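PDB 6BA1: inosine-uridine preferring nucleoside hydrolase from Gardnerella vaginalis 315-A, which belongs to the nucleoside hydrolase family, with a calcium ion bound beside a mostly parallel beta-sheet flanked by helices. Local coordinates for residues Thr130-Asn135 with Glu171-Gln176. Residues are numbered along the deposited sequence; the frame is centred on the assembly and turned at random.
With CA (calcium ion), chain S.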
ATOM      1  N   THR A 130     -10.013  13.015 -13.454  1.00 20.39           N
ATOM      2  CA  THR A 130      -8.782  12.366 -13.917  1.00 20.16           C
ATOM      3  C   THR A 130      -7.710  13.400 -14.290  1.00 20.47           C
ATOM      4  O   THR A 130      -6.865  13.175 -15.173  1.00 20.56           O
ATOM      5  CB  THR A 130      -9.054  11.401 -15.080  1.00 20.05           C
ATOM      6  OG1 THR A 130      -9.137  12.131 -16.306  1.00 20.36           O
ATOM      7  CG2 THR A 130     -10.347  10.627 -14.858  1.00 19.98           C
ATOM      8  N   GLY A 131      -7.790  14.549 -13.620  1.00 20.83           N
ATOM      9  CA  GLY A 131      -6.696  15.495 -13.566  1.00 21.27           C
ATOM     10  C   GLY A 131      -6.424  15.742 -12.093  1.00 21.45           C
ATOM     11  O   GLY A 131      -6.938  15.024 -11.239  1.00 21.20           O
ATOM     12  N   PRO A 132      -5.608  16.758 -11.788  1.00 22.05           N
ATOM     13  CA  PRO A 132      -5.429  17.227 -10.428  1.00 22.51           C
ATOM     14  C   PRO A 132      -6.729  17.467  -9.672  1.00 22.72           C
ATOM     15  O   PRO A 132      -7.765  17.812 -10.263  1.00 22.79           O
ATOM     16  CB  PRO A 132      -4.684  18.536 -10.619  1.00 23.36           C
ATOM     17  CG  PRO A 132      -3.829  18.271 -11.816  1.00 23.21           C
ATOM     18  CD  PRO A 132      -4.615  17.347 -12.706  1.00 22.47           C
ATOM     19  N   MET A 133      -6.662  17.286  -8.360  1.00 22.99           N
ATOM     20  CA  MET A 133      -7.818  17.401  -7.482  1.00 23.41           C
ATOM     21  C   MET A 133      -8.126  18.855  -7.120  1.00 24.53           C
ATOM     22  O   MET A 133      -9.167  19.129  -6.502  1.00 25.14           O
ATOM     23  CB  MET A 133      -7.604  16.578  -6.206  1.00 23.49           C
ATOM     24  CG  MET A 133      -7.047  15.169  -6.423  1.00 22.67           C
ATOM     25  SD  MET A 133      -7.654  14.299  -7.896  1.00 21.73           S
ATOM     26  CE  MET A 133      -9.343  14.069  -7.434  1.00 21.96           C
ATOM     27  N   THR A 134      -7.218  19.770  -7.494  1.00 24.97           N
ATOM     28  CA  THR A 134      -7.335  21.225  -7.281  1.00 26.23           C
ATOM     29  C   THR A 134      -8.751  21.786  -7.265  1.00 26.88           C
ATOM     30  O   THR A 134      -9.097  22.582  -6.383  1.00 28.10           O
ATOM     31  CB  THR A 134      -6.541  21.996  -8.365  1.00 26.46           C
ATOM     32  OG1 THR A 134      -5.256  21.382  -8.557  1.00 25.91           O
ATOM     33  CG2 THR A 134      -6.352  23.465  -7.973  1.00 27.99           C
ATOM     34  N   ASN A 135      -9.555  21.371  -8.241  1.00 26.23           N
ATOM     35  CA  ASN A 135     -10.925  21.870  -8.379  1.00 26.91           C
ATOM     36  C   ASN A 135     -11.829  21.430  -7.231  1.00 27.29           C
ATOM     37  O   ASN A 135     -12.380  22.280  -6.526  1.00 28.63           O
ATOM     38  CB  ASN A 135     -11.521  21.480  -9.739  1.00 26.22           C
ATOM     39  CG  ASN A 135     -10.873  22.217 -10.907  1.00 26.40           C
ATOM     40  OD1 ASN A 135     -10.295  23.294 -10.756  1.00 27.35           O
ATOM     41  ND2 ASN A 135     -10.987  21.636 -12.084  1.00 25.66           N
ATOM     42  N   GLU A 171       2.395   9.982  -8.109  1.00 23.47           N
ATOM     43  CA  GLU A 171       1.805   9.858  -9.437  1.00 22.93           C
ATOM     44  C   GLU A 171       1.391  11.242  -9.966  1.00 22.75           C
ATOM     45  O   GLU A 171       1.008  12.117  -9.190  1.00 22.78           O
ATOM     46  CB  GLU A 171       0.619   8.892  -9.384  1.00 22.33           C
ATOM     47  CG  GLU A 171      -0.140   8.691 -10.693  1.00 21.86           C
ATOM     48  CD  GLU A 171      -1.110   9.816 -11.031  1.00 21.40           C
ATOM     49  OE1 GLU A 171      -1.626  10.478 -10.093  1.00 21.32           O
ATOM     50  OE2 GLU A 171      -1.344  10.064 -12.240  1.00 21.30           O
ATOM     51  N   ALA A 172       1.451  11.413 -11.292  1.00 22.74           N
ATOM     52  CA  ALA A 172       1.245  12.704 -11.985  1.00 22.85           C
ATOM     53  C   ALA A 172       0.121  13.611 -11.448  1.00 22.50           C
ATOM     54  O   ALA A 172       0.399  14.704 -10.953  1.00 22.99           O
ATOM     55  CB  ALA A 172       1.052  12.460 -13.472  1.00 22.81           C
ATOM     56  N   ASN A 173      -1.135  13.164 -11.565  1.00 21.84           N
ATOM     57  CA  ASN A 173      -2.300  13.956 -11.129  1.00 21.67           C
ATOM     58  C   ASN A 173      -2.227  14.384  -9.637  1.00 22.02           C
ATOM     59  O   ASN A 173      -2.644  15.497  -9.278  1.00 22.41           O
ATOM     60  CB  ASN A 173      -3.618  13.203 -11.422  1.00 21.05           C
ATOM     61  CG  ASN A 173      -3.890  13.029 -12.926  1.00 20.90           C
ATOM     62  OD1 ASN A 173      -3.615  13.927 -13.740  1.00 21.27           O
ATOM     63  ND2 ASN A 173      -4.438  11.876 -13.300  1.00 20.54           N
ATOM     64  N   ILE A 174      -1.666  13.526  -8.789  1.00 22.09           N
ATOM     65  CA  ILE A 174      -1.451  13.864  -7.384  1.00 22.63           C
ATOM     66  C   ILE A 174      -0.239  14.787  -7.243  1.00 23.42           C
ATOM     67  O   ILE A 174      -0.260  15.727  -6.455  1.00 24.06           O
ATOM     68  CB  ILE A 174      -1.244  12.598  -6.508  1.00 22.64           C
ATOM     69  CG1 ILE A 174      -2.450  11.654  -6.621  1.00 22.04           C
ATOM     70  CG2 ILE A 174      -1.011  12.982  -5.041  1.00 23.40           C
ATOM     71  CD1 ILE A 174      -3.695  12.114  -5.897  1.00 22.14           C
ATOM     72  N   SER A 175       0.813  14.504  -8.008  1.00 23.55           N
ATOM     73  CA  SER A 175       2.044  15.305  -8.010  1.00 24.45           C
ATOM     74  C   SER A 175       1.796  16.787  -8.262  1.00 24.93           C
ATOM     75  O   SER A 175       2.408  17.627  -7.609  1.00 25.84           O
ATOM     76  CB  SER A 175       3.036  14.763  -9.041  1.00 24.61           C
ATOM     77  OG  SER A 175       4.108  15.665  -9.253  1.00 25.59           O
ATOM     78  N   GLN A 176       0.894  17.093  -9.198  1.00 24.46           N
ATOM     79  CA  GLN A 176       0.651  18.476  -9.629  1.00 25.07           C
ATOM     80  C   GLN A 176       0.014  19.326  -8.513  1.00 25.57           C
ATOM     81  O   GLN A 176       0.285  20.527  -8.415  1.00 26.57           O
ATOM     82  CB  GLN A 176      -0.236  18.522 -10.882  1.00 24.56           C
ATOM     83  CG  GLN A 176       0.288  19.473 -11.961  1.00 25.34           C
ATOM     84  CD  GLN A 176       1.212  18.799 -12.932  1.00 25.38           C
ATOM     85  OE1 GLN A 176       0.892  17.754 -13.514  1.00 24.66           O
ATOM     86  NE2 GLN A 176       2.395  19.399 -13.124  1.00 26.43           N
TER
HETATM   87 CA    CA S 400      -5.076  12.953 -17.038  1.00 21.20          CA
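The carboxamide of Asn173 lies flat against the chain at Thr130-Gly131. Over one face stands Gly131 CA, 3.5 Å from Asn173 OD1, with Thr130 O on the same side but displaced toward the amide's outer end, 3.3 Å from Asn173 ND2. The carboxylate of Glu171 is on the opposite face. At the edges, Pro132 CD comes up to Asn173 OD1 at 3.7 Å, raised toward the Gly131 side, while ND2 donates to Met156 O, probably fixing the flip. With chi1 at -66°, Asn173 CG is anti to its carbonyl carbon, sending the amide past Gly131 toward the calcium. Thr130 O binds the metal at 2.6 Å, alongside Asp12, Asp17 and Asp248.

The Pro132 ring crosses the Asn173 side chain at about a right angle. Pro132 CA makes a CH...O contact with Asn173 O (3.5 Å, 145° at the hydrogen), and about a turn further along the helix Pro132 CG rests on Gln176 CB at 3.7 Å. Glu171 N-caps helix 172-176: its OE2 accepts from Asn173 N at 3.2 Å, from above the carboxylate plane.

The contact fits this short helix against the loop joining strand 125-129 to helix 134-142. Met133 and Ile174 pack on helix 178-187; Thr130, Met133 and Glu171 touch strand 152-156.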